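Local atomic coordinates of periplasmic binding protein (Pseudomonas aeruginosa, PDB entry 2R79), a protein that binds heme in the periplasm, probably to deliver it for uptake into the cell. Residues Trp15-Gly20 with Gln33-Leu38; Gln3-Ala8 with Gly105-Val110; Ala129-Ala134 with Pro261-Leu266; Pro237-Leu240 with Pro246-Pro249. One frame throughout, in Å; residues are numbered along the deposited sequence.

In the fold
Contacts 1 and 2 belong to the lobe built on the parallel sheet of strands 25-28, 5-7, 62-65 and 85-87. Their centres are about 12 Å apart, and Leu19 touches Leu108 between them. Along the chain, both segments of contact 1 come between those of contact 2, just as both segments of contact 4 come between those of contact 3. Contact 4 lies about 4 Å from the centre of the chain, beside the heme, and meets contact 1 through His34 and Trp15. Contact 3, at the far end of the long helix 111-135, is remote, its centre about 37 Å from that of contact 2. Of the four, contact 4 borders the heme; the others are packing within the frame around it.

Contact 1. Residues Trp15-Gly20 with Gln33-Leu38; sequences WVVALG and QHPQAL
Val17 and Pro35 mark the closest approach of the two backbones, their CA atoms 7.9 Å apart, and no hydrogen bond joins the segments. Val17 lies in the last turn of helix 10-18, which ends in a Schellman motif at Gly20, a residue that tolerates the positive phi of 93°. Pro35 follows a cis peptide bond and starts a tight turn, where Leu38 N donates to Pro35 O at 2.9 Å; this turn sets Pro35 and Leu38 next to each other, both directed at the helix. The two methyls of Val17 make the nearest approaches. CG2 is 3.8 Å from Pro35 CD and 4.0 Å from Leu38 CD1, while CG1, lying anti to the backbone nitrogen (chi1 169°), is also 3.8 Å from Pro35 CD. A branched valine thus sets both methyls against the CD corner of the proline and still meets the leucine tip to tip with one of them. Leu25 of strand 25-28 touches both Val17 and Leu38 and extends the apolar cluster. Strand 5-7, helix 10-18 and strand 25-28 form a beta-alpha-beta unit, and the loop after it folds back onto its helix. With nothing but hydrocarbon meeting here, the contact is held by dispersion and exclusion of water.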
loop_
_atom_site.group_PDB
_atom_site.type_symbol
_atom_site.label_atom_id
_atom_site.label_comp_id
_atom_site.label_asym_id
_atom_site.label_seq_id
_atom_site.Cartn_x
_atom_site.Cartn_y
_atom_site.Cartn_z
ATOM N N TRP A 15 -29.493 1.172 2.336
ATOM C CA TRP A 15 -30.529 0.878 3.320
ATOM C C TRP A 15 -30.888 -0.597 3.344
ATOM O O TRP A 15 -31.020 -1.175 4.415
ATOM C CB TRP A 15 -31.777 1.729 3.067
ATOM C CG TRP A 15 -31.667 3.081 3.681
ATOM C CD1 TRP A 15 -31.802 4.284 3.048
ATOM C CD2 TRP A 15 -31.372 3.379 5.051
ATOM N NE1 TRP A 15 -31.605 5.312 3.940
ATOM C CE2 TRP A 15 -31.340 4.786 5.175
ATOM C CE3 TRP A 15 -31.129 2.593 6.188
ATOM C CZ2 TRP A 15 -31.078 5.428 6.391
ATOM C CZ3 TRP A 15 -30.868 3.229 7.398
ATOM C CH2 TRP A 15 -30.845 4.635 7.489
ATOM N N VAL A 16 -31.038 -1.205 2.170
ATOM C CA VAL A 16 -31.357 -2.625 2.095
ATOM C C VAL A 16 -30.283 -3.398 2.856
ATOM O O VAL A 16 -30.589 -4.263 3.680
ATOM C CB VAL A 16 -31.400 -3.121 0.629
ATOM C CG1 VAL A 16 -31.473 -4.639 0.592
ATOM C CG2 VAL A 16 -32.610 -2.531 -0.086
ATOM N N VAL A 17 -29.024 -3.081 2.585
ATOM C CA VAL A 17 -27.927 -3.747 3.270
ATOM C C VAL A 17 -27.992 -3.467 4.772
ATOM O O VAL A 17 -27.880 -4.380 5.593
ATOM C CB VAL A 17 -26.560 -3.274 2.733
ATOM C CG1 VAL A 17 -25.447 -3.774 3.635
ATOM C CG2 VAL A 17 -26.345 -3.797 1.319
ATOM N N ALA A 18 -28.176 -2.198 5.124
ATOM C CA ALA A 18 -28.249 -1.784 6.521
ATOM C C ALA A 18 -29.317 -2.542 7.298
ATOM O O ALA A 18 -29.125 -2.858 8.468
ATOM C CB ALA A 18 -28.515 -0.283 6.605
ATOM N N LEU A 19 -30.441 -2.825 6.649
ATOM C CA LEU A 19 -31.542 -3.543 7.291
ATOM C C LEU A 19 -31.343 -5.061 7.259
ATOM O O LEU A 19 -32.208 -5.817 7.707
ATOM C CB LEU A 19 -32.869 -3.190 6.610
ATOM C CG LEU A 19 -33.267 -1.712 6.625
ATOM C CD1 LEU A 19 -34.552 -1.507 5.827
ATOM C CD2 LEU A 19 -33.435 -1.251 8.059
ATOM N N GLY A 20 -30.207 -5.496 6.716
ATOM C CA GLY A 20 -29.901 -6.914 6.645
ATOM C C GLY A 20 -30.303 -7.629 5.369
ATOM O O GLY A 20 -30.254 -8.855 5.309
ATOM N N GLN A 33 -22.364 1.937 -4.651
ATOM C CA GLN A 33 -20.984 1.571 -4.393
ATOM C C GLN A 33 -20.670 1.341 -2.925
ATOM O O GLN A 33 -19.504 1.201 -2.543
ATOM C CB GLN A 33 -20.080 2.672 -4.944
ATOM C CG GLN A 33 -20.160 2.828 -6.457
ATOM C CD GLN A 33 -19.612 4.158 -6.937
ATOM O OE1 GLN A 33 -18.639 4.679 -6.390
ATOM N NE2 GLN A 33 -20.229 4.712 -7.975
ATOM N N HIS A 34 -21.706 1.305 -2.097
ATOM C CA HIS A 34 -21.523 1.100 -0.671
ATOM C C HIS A 34 -22.614 0.213 -0.114
ATOM O O HIS A 34 -23.790 0.456 -0.342
ATOM C CB HIS A 34 -21.518 2.443 0.066
ATOM C CG HIS A 34 -20.431 3.366 -0.382
ATOM N ND1 HIS A 34 -20.532 4.135 -1.522
ATOM C CD2 HIS A 34 -19.185 3.579 0.106
ATOM C CE1 HIS A 34 -19.395 4.779 -1.718
ATOM N NE2 HIS A 34 -18.560 4.458 -0.744
ATOM N N PRO A 35 -22.232 -0.845 0.614
ATOM C CA PRO A 35 -20.831 -1.171 0.884
ATOM C C PRO A 35 -20.055 -1.608 -0.357
ATOM O O PRO A 35 -20.626 -1.907 -1.404
ATOM C CB PRO A 35 -20.931 -2.278 1.936
ATOM C CG PRO A 35 -22.219 -2.954 1.582
ATOM C CD PRO A 35 -23.125 -1.770 1.331
ATOM N N GLN A 36 -18.738 -1.632 -0.214
ATOM C CA GLN A 36 -17.818 -2.009 -1.273
ATOM C C GLN A 36 -18.229 -3.280 -2.040
ATOM O O GLN A 36 -18.092 -3.344 -3.263
ATOM C CB GLN A 36 -16.435 -2.177 -0.650
ATOM C CG GLN A 36 -15.292 -2.372 -1.609
ATOM C CD GLN A 36 -13.983 -2.582 -0.870
ATOM O OE1 GLN A 36 -13.513 -1.695 -0.152
ATOM N NE2 GLN A 36 -13.394 -3.766 -1.028
ATOM N N ALA A 37 -18.746 -4.277 -1.326
ATOM C CA ALA A 37 -19.158 -5.535 -1.948
ATOM C C ALA A 37 -20.195 -5.381 -3.058
ATOM O O ALA A 37 -20.235 -6.180 -3.993
ATOM C CB ALA A 37 -19.681 -6.491 -0.883
ATOM N N LEU A 38 -21.040 -4.363 -2.956
ATOM C CA LEU A 38 -22.067 -4.126 -3.965
ATOM C C LEU A 38 -21.478 -3.880 -5.360
ATOM O O LEU A 38 -22.161 -4.052 -6.374
ATOM C CB LEU A 38 -22.939 -2.938 -3.542
ATOM C CG LEU A 38 -24.301 -3.235 -2.900
ATOM C CD1 LEU A 38 -24.238 -4.463 -2.010
ATOM C CD2 LEU A 38 -24.754 -2.006 -2.118
#

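Contact 2. Residues Gln3-Ala8 with Gly105-Val110; sequences QRWVSA and GDWLGV
Trp5 extends its indole from strand 5-7, an inner strand of the parallel four-stranded sheet, to meet Trp107 and Leu108 at the end of helix 94-108. This is the packing of an alpha/beta layer, in which a helix covers one side of a sheet. The apolar contacts come first. With CG anti to its carbonyl carbon (chi1 -64°), Trp5 carries its ring out toward the helix. The far corner of its benzo ring, CH2, lies 3.6 Å from Trp107 CB and near the plane of the Trp107 ring at its edge, the two side chains crossing at about a right angle. Leu108 also turns methyl CD1 to the Trp5 ring, but the modelled approach is too short to be trusted in detail. A large flat residue suits this place, since it reaches from the sheet to the helix; Ile62 and Ile64 of the neighbouring strand pack against it too. Backbone bonds shape the helix end. Val110 N to Gly105 O (2.9 Å) and Gly109 N to Asp106 O (3.1 Å) form a Schellman motif, with Gly109 taking the positive phi. Trp5 NE1 is hydrogen-bonded to Pro2 O. The carbonyl Trp107 O lies at the ring edge, near its plane, 3.6 Å from Trp5 CZ2.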
loop_
_atom_site.group_PDB
_atom_site.type_symbol
_atom_site.label_atom_id
_atom_site.label_comp_id
_atom_site.label_asym_id
_atom_site.label_seq_id
_atom_site.Cartn_x
_atom_site.Cartn_y
_atom_site.Cartn_z
ATOM N N GLN A 3 -37.481 -12.324 -2.761
ATOM C CA GLN A 3 -36.188 -12.929 -2.449
ATOM C C GLN A 3 -35.043 -12.398 -3.298
ATOM O O GLN A 3 -33.899 -12.353 -2.846
ATOM C CB GLN A 3 -36.264 -14.445 -2.609
ATOM C CG GLN A 3 -37.245 -15.106 -1.672
ATOM C CD GLN A 3 -36.954 -14.795 -0.225
ATOM O OE1 GLN A 3 -35.883 -15.120 0.287
ATOM N NE2 GLN A 3 -37.908 -14.160 0.448
ATOM N N ARG A 4 -35.341 -12.020 -4.535
ATOM C CA ARG A 4 -34.316 -11.489 -5.424
ATOM C C ARG A 4 -34.606 -10.021 -5.714
ATOM O O ARG A 4 -35.597 -9.686 -6.361
ATOM C CB ARG A 4 -34.269 -12.282 -6.732
ATOM C CG ARG A 4 -34.076 -13.791 -6.558
ATOM C CD ARG A 4 -33.472 -14.408 -7.818
ATOM N NE ARG A 4 -32.035 -14.629 -7.663
ATOM C CZ ARG A 4 -31.132 -14.410 -8.613
ATOM N NH1 ARG A 4 -31.508 -13.956 -9.798
ATOM N NH2 ARG A 4 -29.847 -14.650 -8.376
ATOM N N TRP A 5 -33.727 -9.155 -5.230
ATOM C CA TRP A 5 -33.880 -7.714 -5.399
ATOM C C TRP A 5 -32.840 -7.085 -6.311
ATOM O O TRP A 5 -31.672 -7.464 -6.300
ATOM C CB TRP A 5 -33.757 -7.002 -4.051
ATOM C CG TRP A 5 -34.793 -7.315 -3.029
ATOM C CD1 TRP A 5 -35.230 -8.549 -2.642
ATOM C CD2 TRP A 5 -35.456 -6.371 -2.179
ATOM N NE1 TRP A 5 -36.119 -8.433 -1.598
ATOM C CE2 TRP A 5 -36.276 -7.106 -1.296
ATOM C CE3 TRP A 5 -35.432 -4.973 -2.078
ATOM C CZ2 TRP A 5 -37.067 -6.491 -0.321
ATOM C CZ3 TRP A 5 -36.217 -4.360 -1.108
ATOM C CH2 TRP A 5 -37.025 -5.121 -0.239
ATOM N N VAL A 6 -33.281 -6.113 -7.096
ATOM C CA VAL A 6 -32.387 -5.349 -7.949
ATOM C C VAL A 6 -32.653 -3.925 -7.468
ATOM O O VAL A 6 -33.810 -3.510 -7.354
ATOM C CB VAL A 6 -32.728 -5.492 -9.437
ATOM C CG1 VAL A 6 -32.049 -4.393 -10.235
ATOM C CG2 VAL A 6 -32.249 -6.845 -9.934
ATOM N N SER A 7 -31.594 -3.187 -7.156
ATOM C CA SER A 7 -31.770 -1.841 -6.643
ATOM C C SER A 7 -31.065 -0.744 -7.425
ATOM O O SER A 7 -29.880 -0.860 -7.760
ATOM C CB SER A 7 -31.323 -1.792 -5.181
ATOM O OG SER A 7 -31.448 -0.485 -4.659
ATOM N N ALA A 8 -31.814 0.323 -7.696
ATOM C CA ALA A 8 -31.316 1.485 -8.422
ATOM C C ALA A 8 -31.373 2.695 -7.498
ATOM O O ALA A 8 -32.441 3.077 -7.026
ATOM C CB ALA A 8 -32.164 1.732 -9.651
ATOM N N GLY A 105 -38.638 -2.070 5.269
ATOM C CA GLY A 105 -38.772 -2.949 6.412
ATOM C C GLY A 105 -39.813 -4.022 6.157
ATOM O O GLY A 105 -39.578 -5.199 6.430
ATOM N N ASP A 106 -40.960 -3.621 5.617
ATOM C CA ASP A 106 -42.033 -4.564 5.343
ATOM C C ASP A 106 -41.691 -5.585 4.266
ATOM O O ASP A 106 -41.896 -6.779 4.467
ATOM C CB ASP A 106 -43.321 -3.826 4.958
ATOM C CG ASP A 106 -43.961 -3.102 6.138
ATOM O OD1 ASP A 106 -43.698 -3.488 7.299
ATOM O OD2 ASP A 106 -44.741 -2.152 5.901
ATOM N N TRP A 107 -41.181 -5.132 3.128
ATOM C CA TRP A 107 -40.841 -6.068 2.059
ATOM C C TRP A 107 -39.680 -6.984 2.443
ATOM O O TRP A 107 -39.475 -8.026 1.824
ATOM C CB TRP A 107 -40.489 -5.328 0.764
ATOM C CG TRP A 107 -41.530 -4.360 0.295
ATOM C CD1 TRP A 107 -42.885 -4.491 0.407
ATOM C CD2 TRP A 107 -41.302 -3.110 -0.369
ATOM N NE1 TRP A 107 -43.516 -3.397 -0.140
ATOM C CE2 TRP A 107 -42.568 -2.533 -0.623
ATOM C CE3 TRP A 107 -40.151 -2.418 -0.773
ATOM C CZ2 TRP A 107 -42.716 -1.294 -1.264
ATOM C CZ3 TRP A 107 -40.299 -1.181 -1.413
ATOM C CH2 TRP A 107 -41.574 -0.635 -1.649
ATOM N N LEU A 108 -38.929 -6.596 3.468
ATOM C CA LEU A 108 -37.775 -7.368 3.927
ATOM C C LEU A 108 -38.141 -8.257 5.116
ATOM O O LEU A 108 -37.400 -9.173 5.474
ATOM C CB LEU A 108 -36.651 -6.405 4.327
ATOM C CG LEU A 108 -35.264 -6.412 3.671
ATOM C CD1 LEU A 108 -35.282 -6.994 2.269
ATOM C CD2 LEU A 108 -34.754 -4.973 3.657
ATOM N N GLY A 109 -39.281 -7.964 5.735
ATOM C CA GLY A 109 -39.730 -8.740 6.874
ATOM C C GLY A 109 -39.076 -8.379 8.192
ATOM O O GLY A 109 -39.015 -9.205 9.099
ATOM N N VAL A 110 -38.584 -7.149 8.314
ATOM C CA VAL A 110 -37.950 -6.711 9.557
ATOM C C VAL A 110 -38.439 -5.326 9.974
ATOM O O VAL A 110 -37.644 -4.407 10.182
ATOM C CB VAL A 110 -36.408 -6.689 9.421
ATOM C CG1 VAL A 110 -35.868 -8.112 9.382
ATOM C CG2 VAL A 110 -36.010 -5.947 8.162
#

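Contact 3. Residues Ala129-Ala134 with Pro261-Leu266; sequences ADWIAA and PSAKPL
Trp131 of helix 111-135 carries the whole contact from its side, laying its indole against successive residues of the loop that follows helix 248-259. Ala263 comes first: its methyl CB is 3.7 Å from CZ2 of the Trp131 benzo ring, and so small a side chain lets the loop run close to the indole. Lys264 contributes its backbone. Its carbonyl oxygen accepts a hydrogen bond of 2.8 Å from Trp131 NE1, with an N-H...O angle of 154°. The oxygen lies almost exactly in the indole plane, so the bond helps to hold the rotation of the ring. The lysine chain itself leads off from the tryptophan, and its NZ makes a long, weak ion pair with Asp120 of a neighbouring subunit. In the class III binding proteins a long helix joins the two lobes; helix 111-135 appears to be that helix, and the contact ties its end to the loop. Pro265 follows, its CA 4.0 Å from Trp131 CZ2. Leu266 closes over one face. Its CG stands 4.0 Å from the centroid of the five-membered ring, 20° off the normal, a CH-pi contact, and its CD2 is 3.6 Å from Trp131 CD1. Trp131 reaches this place by turning CG anti to its backbone nitrogen (chi1 180°), and the side chains of Trp131 and Leu266 lie alongside, running opposite ways.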
loop_
_atom_site.group_PDB
_atom_site.type_symbol
_atom_site.label_atom_id
_atom_site.label_comp_id
_atom_site.label_asym_id
_atom_site.label_seq_id
_atom_site.Cartn_x
_atom_site.Cartn_y
_atom_site.Cartn_z
ATOM N N ALA A 129 -27.295 18.541 15.566
ATOM C CA ALA A 129 -27.887 19.869 15.736
ATOM C C ALA A 129 -27.471 20.531 17.045
ATOM O O ALA A 129 -27.270 21.741 17.096
ATOM C CB ALA A 129 -29.410 19.781 15.665
ATOM N N ASP A 130 -27.360 19.743 18.106
ATOM C CA ASP A 130 -26.947 20.276 19.397
ATOM C C ASP A 130 -25.485 20.705 19.362
ATOM O O ASP A 130 -25.108 21.711 19.963
ATOM C CB ASP A 130 -27.150 19.225 20.493
ATOM C CG ASP A 130 -28.599 19.127 20.952
ATOM O OD1 ASP A 130 -29.476 19.803 20.367
ATOM O OD2 ASP A 130 -28.861 18.366 21.909
ATOM N N TRP A 131 -24.657 19.935 18.659
ATOM C CA TRP A 131 -23.235 20.246 18.538
ATOM C C TRP A 131 -23.099 21.570 17.783
ATOM O O TRP A 131 -22.288 22.430 18.137
ATOM C CB TRP A 131 -22.532 19.128 17.771
ATOM C CG TRP A 131 -21.071 19.326 17.567
ATOM C CD1 TRP A 131 -20.065 18.868 18.364
ATOM C CD2 TRP A 131 -20.440 20.016 16.479
ATOM N NE1 TRP A 131 -18.846 19.227 17.839
ATOM C CE2 TRP A 131 -19.046 19.933 16.683
ATOM C CE3 TRP A 131 -20.918 20.697 15.353
ATOM C CZ2 TRP A 131 -18.123 20.504 15.804
ATOM C CZ3 TRP A 131 -19.994 21.269 14.473
ATOM C CH2 TRP A 131 -18.615 21.168 14.707
ATOM N N ILE A 132 -23.901 21.728 16.739
ATOM C CA ILE A 132 -23.871 22.951 15.952
ATOM C C ILE A 132 -24.298 24.159 16.790
ATOM O O ILE A 132 -23.671 25.215 16.733
ATOM C CB ILE A 132 -24.783 22.829 14.700
ATOM C CG1 ILE A 132 -24.170 21.822 13.721
ATOM C CG2 ILE A 132 -24.945 24.189 14.033
ATOM C CD1 ILE A 132 -25.040 21.486 12.544
ATOM N N ALA A 133 -25.362 24.001 17.571
ATOM C CA ALA A 133 -25.850 25.086 18.414
ATOM C C ALA A 133 -24.737 25.588 19.326
ATOM O O ALA A 133 -24.546 26.794 19.487
ATOM C CB ALA A 133 -27.039 24.608 19.248
ATOM N N ALA A 134 -24.001 24.659 19.918
ATOM C CA ALA A 134 -22.910 25.016 20.808
ATOM C C ALA A 134 -21.762 25.669 20.042
ATOM O O ALA A 134 -21.118 26.589 20.541
ATOM C CB ALA A 134 -22.409 23.778 21.534
ATOM N N PRO A 261 -14.211 24.986 12.362
ATOM C CA PRO A 261 -12.876 24.500 12.731
ATOM C C PRO A 261 -12.432 24.751 14.168
ATOM O O PRO A 261 -11.525 24.084 14.657
ATOM C CB PRO A 261 -11.968 25.178 11.707
ATOM C CG PRO A 261 -12.678 26.456 11.419
ATOM C CD PRO A 261 -14.121 26.027 11.322
ATOM N N SER A 262 -13.068 25.708 14.837
ATOM C CA SER A 262 -12.727 26.039 16.220
ATOM C C SER A 262 -13.571 25.291 17.237
ATOM O O SER A 262 -13.721 25.738 18.372
ATOM C CB SER A 262 -12.886 27.537 16.467
ATOM O OG SER A 262 -11.976 28.263 15.671
ATOM N N ALA A 263 -14.138 24.165 16.831
ATOM C CA ALA A 263 -14.943 23.366 17.743
ATOM C C ALA A 263 -14.383 21.956 17.714
ATOM O O ALA A 263 -13.920 21.500 16.668
ATOM C CB ALA A 263 -16.393 23.362 17.302
ATOM N N LYS A 264 -14.396 21.272 18.853
ATOM C CA LYS A 264 -13.904 19.901 18.891
ATOM C C LYS A 264 -14.893 19.109 18.039
ATOM O O LYS A 264 -16.086 19.086 18.329
ATOM C CB LYS A 264 -13.900 19.358 20.326
ATOM C CG LYS A 264 -13.129 18.045 20.477
ATOM C CD LYS A 264 -13.591 17.219 21.680
ATOM C CE LYS A 264 -13.433 17.964 22.996
ATOM N NZ LYS A 264 -13.888 17.137 24.157
ATOM N N PRO A 265 -14.412 18.462 16.969
ATOM C CA PRO A 265 -15.283 17.680 16.085
ATOM C C PRO A 265 -16.029 16.517 16.731
ATOM O O PRO A 265 -15.678 16.068 17.817
ATOM C CB PRO A 265 -14.325 17.221 14.980
ATOM C CG PRO A 265 -13.001 17.183 15.661
ATOM C CD PRO A 265 -13.019 18.433 16.491
ATOM N N LEU A 266 -17.072 16.045 16.055
ATOM C CA LEU A 266 -17.859 14.918 16.541
ATOM C C LEU A 266 -17.128 13.613 16.248
ATOM O O LEU A 266 -16.295 13.548 15.341
ATOM C CB LEU A 266 -19.232 14.874 15.863
ATOM C CG LEU A 266 -20.404 15.658 16.443
ATOM C CD1 LEU A 266 -21.659 15.306 15.665
ATOM C CD2 LEU A 266 -20.599 15.308 17.904
#

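Contact 4. Residues Pro237-Leu240 with Pro246-Pro249; sequences PTLL and PRLP
Leu239 and Leu248 bring the segments closest, at 6.6 Å between CA atoms, where the 3-10 turn 237-240, closed by Leu240 N to Pro237 O, faces the stretch leading into helix 248-259. Arg247 reaches over this junction to Thr238. Its NH2 donates to Thr238 OG1 at 2.9 Å with an N-H...O angle of 155°, and the oxygen lies near the guanidinium plane, at its edge. Thr238 offers that oxygen by a chi1 of 57°, which sets OG1 between its backbone nitrogen and carbonyl carbon; the same hydroxyl is hydrogen-bonded to Asp236 OD1. The other nitrogens of Arg247 are engaged too: NE in a salt bridge with Glu14, NH1 in one with Asp236. Such a flat, many-handed group suits this junction, since it can bind helix 10-18 and the 236-238 stretch at once, and these bonds together hold its plane. A water gives a 2.8 Å hydrogen bond to Thr238 O and accepts a weak one from Arg247 NH2. This turn follows strand 232-235 and borders the heme pocket: Pro237, Thr238 and Leu240 touch the heme, so the network behind Thr238 probably helps to position this part of the wall. Leu239 supplies the apolar side. Its methyl CD2 sits 3.7 Å above the centre of the guanidinium face, and the same methyl lies 3.7 Å from Arg247 CB, filling the inside of the bend that the arginine makes at chi3 (-60°). Leu248 meets it from the helix, CD2 to CD2 at 4.1 Å, and packs in addition on Tyr121 and Trp166.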
loop_
_atom_site.group_PDB
_atom_site.type_symbol
_atom_site.label_atom_id
_atom_site.label_comp_id
_atom_site.label_asym_id
_atom_site.label_seq_id
_atom_site.Cartn_x
_atom_site.Cartn_y
_atom_site.Cartn_z
ATOM N N PRO A 237 -19.848 11.861 -4.037
ATOM C CA PRO A 237 -21.103 12.087 -4.770
ATOM C C PRO A 237 -22.243 11.101 -4.498
ATOM O O PRO A 237 -23.415 11.484 -4.583
ATOM C CB PRO A 237 -20.659 12.075 -6.236
ATOM C CG PRO A 237 -19.482 11.140 -6.219
ATOM C CD PRO A 237 -18.740 11.566 -4.962
ATOM N N THR A 238 -21.911 9.848 -4.174
ATOM C CA THR A 238 -22.941 8.840 -3.910
ATOM C C THR A 238 -23.782 9.206 -2.683
ATOM O O THR A 238 -24.888 8.692 -2.495
ATOM C CB THR A 238 -22.332 7.420 -3.728
ATOM O OG1 THR A 238 -21.359 7.432 -2.675
ATOM C CG2 THR A 238 -21.657 6.971 -5.009
ATOM N N LEU A 239 -23.266 10.110 -1.857
ATOM C CA LEU A 239 -24.003 10.545 -0.679
ATOM C C LEU A 239 -25.256 11.335 -1.063
ATOM O O LEU A 239 -26.133 11.548 -0.229
ATOM C CB LEU A 239 -23.115 11.421 0.213
ATOM C CG LEU A 239 -22.098 10.679 1.079
ATOM C CD1 LEU A 239 -21.241 11.676 1.860
ATOM C CD2 LEU A 239 -22.847 9.743 2.031
ATOM N N LEU A 240 -25.337 11.751 -2.328
ATOM C CA LEU A 240 -26.461 12.554 -2.820
ATOM C C LEU A 240 -27.418 11.854 -3.799
ATOM O O LEU A 240 -28.315 12.485 -4.360
ATOM C CB LEU A 240 -25.912 13.825 -3.480
ATOM C CG LEU A 240 -24.946 14.661 -2.636
ATOM C CD1 LEU A 240 -24.386 15.812 -3.470
ATOM C CD2 LEU A 240 -25.669 15.189 -1.403
ATOM N N PRO A 246 -27.857 6.148 4.848
ATOM C CA PRO A 246 -27.302 5.834 6.171
ATOM C C PRO A 246 -25.933 6.423 6.504
ATOM O O PRO A 246 -25.558 6.493 7.671
ATOM C CB PRO A 246 -27.301 4.304 6.190
ATOM C CG PRO A 246 -27.078 3.961 4.754
ATOM C CD PRO A 246 -27.973 4.929 4.026
ATOM N N ARG A 247 -25.189 6.858 5.494
ATOM C CA ARG A 247 -23.868 7.427 5.744
ATOM C C ARG A 247 -23.874 8.937 5.936
ATOM O O ARG A 247 -22.855 9.512 6.306
ATOM C CB ARG A 247 -22.903 7.069 4.610
ATOM C CG ARG A 247 -22.498 5.597 4.546
ATOM C CD ARG A 247 -21.551 5.362 3.373
ATOM N NE ARG A 247 -22.181 5.717 2.101
ATOM C CZ ARG A 247 -21.557 6.322 1.096
ATOM N NH1 ARG A 247 -20.275 6.642 1.201
ATOM N NH2 ARG A 247 -22.225 6.627 -0.010
ATOM N N LEU A 248 -25.009 9.585 5.696
ATOM C CA LEU A 248 -25.081 11.035 5.849
ATOM C C LEU A 248 -24.680 11.525 7.233
ATOM O O LEU A 248 -23.989 12.533 7.354
ATOM C CB LEU A 248 -26.480 11.552 5.494
ATOM C CG LEU A 248 -26.744 11.558 3.987
ATOM C CD1 LEU A 248 -28.139 12.080 3.699
ATOM C CD2 LEU A 248 -25.694 12.434 3.292
ATOM N N PRO A 249 -25.101 10.824 8.299
ATOM C CA PRO A 249 -24.706 11.299 9.627
ATOM C C PRO A 249 -23.187 11.424 9.773
ATOM O O PRO A 249 -22.694 12.415 10.317
ATOM C CB PRO A 249 -25.312 10.254 10.554
ATOM C CG PRO A 249 -26.587 9.920 9.848
ATOM C CD PRO A 249 -26.112 9.758 8.408
HETATM O O HOH W 1 -25.166 5.969 -1.771
#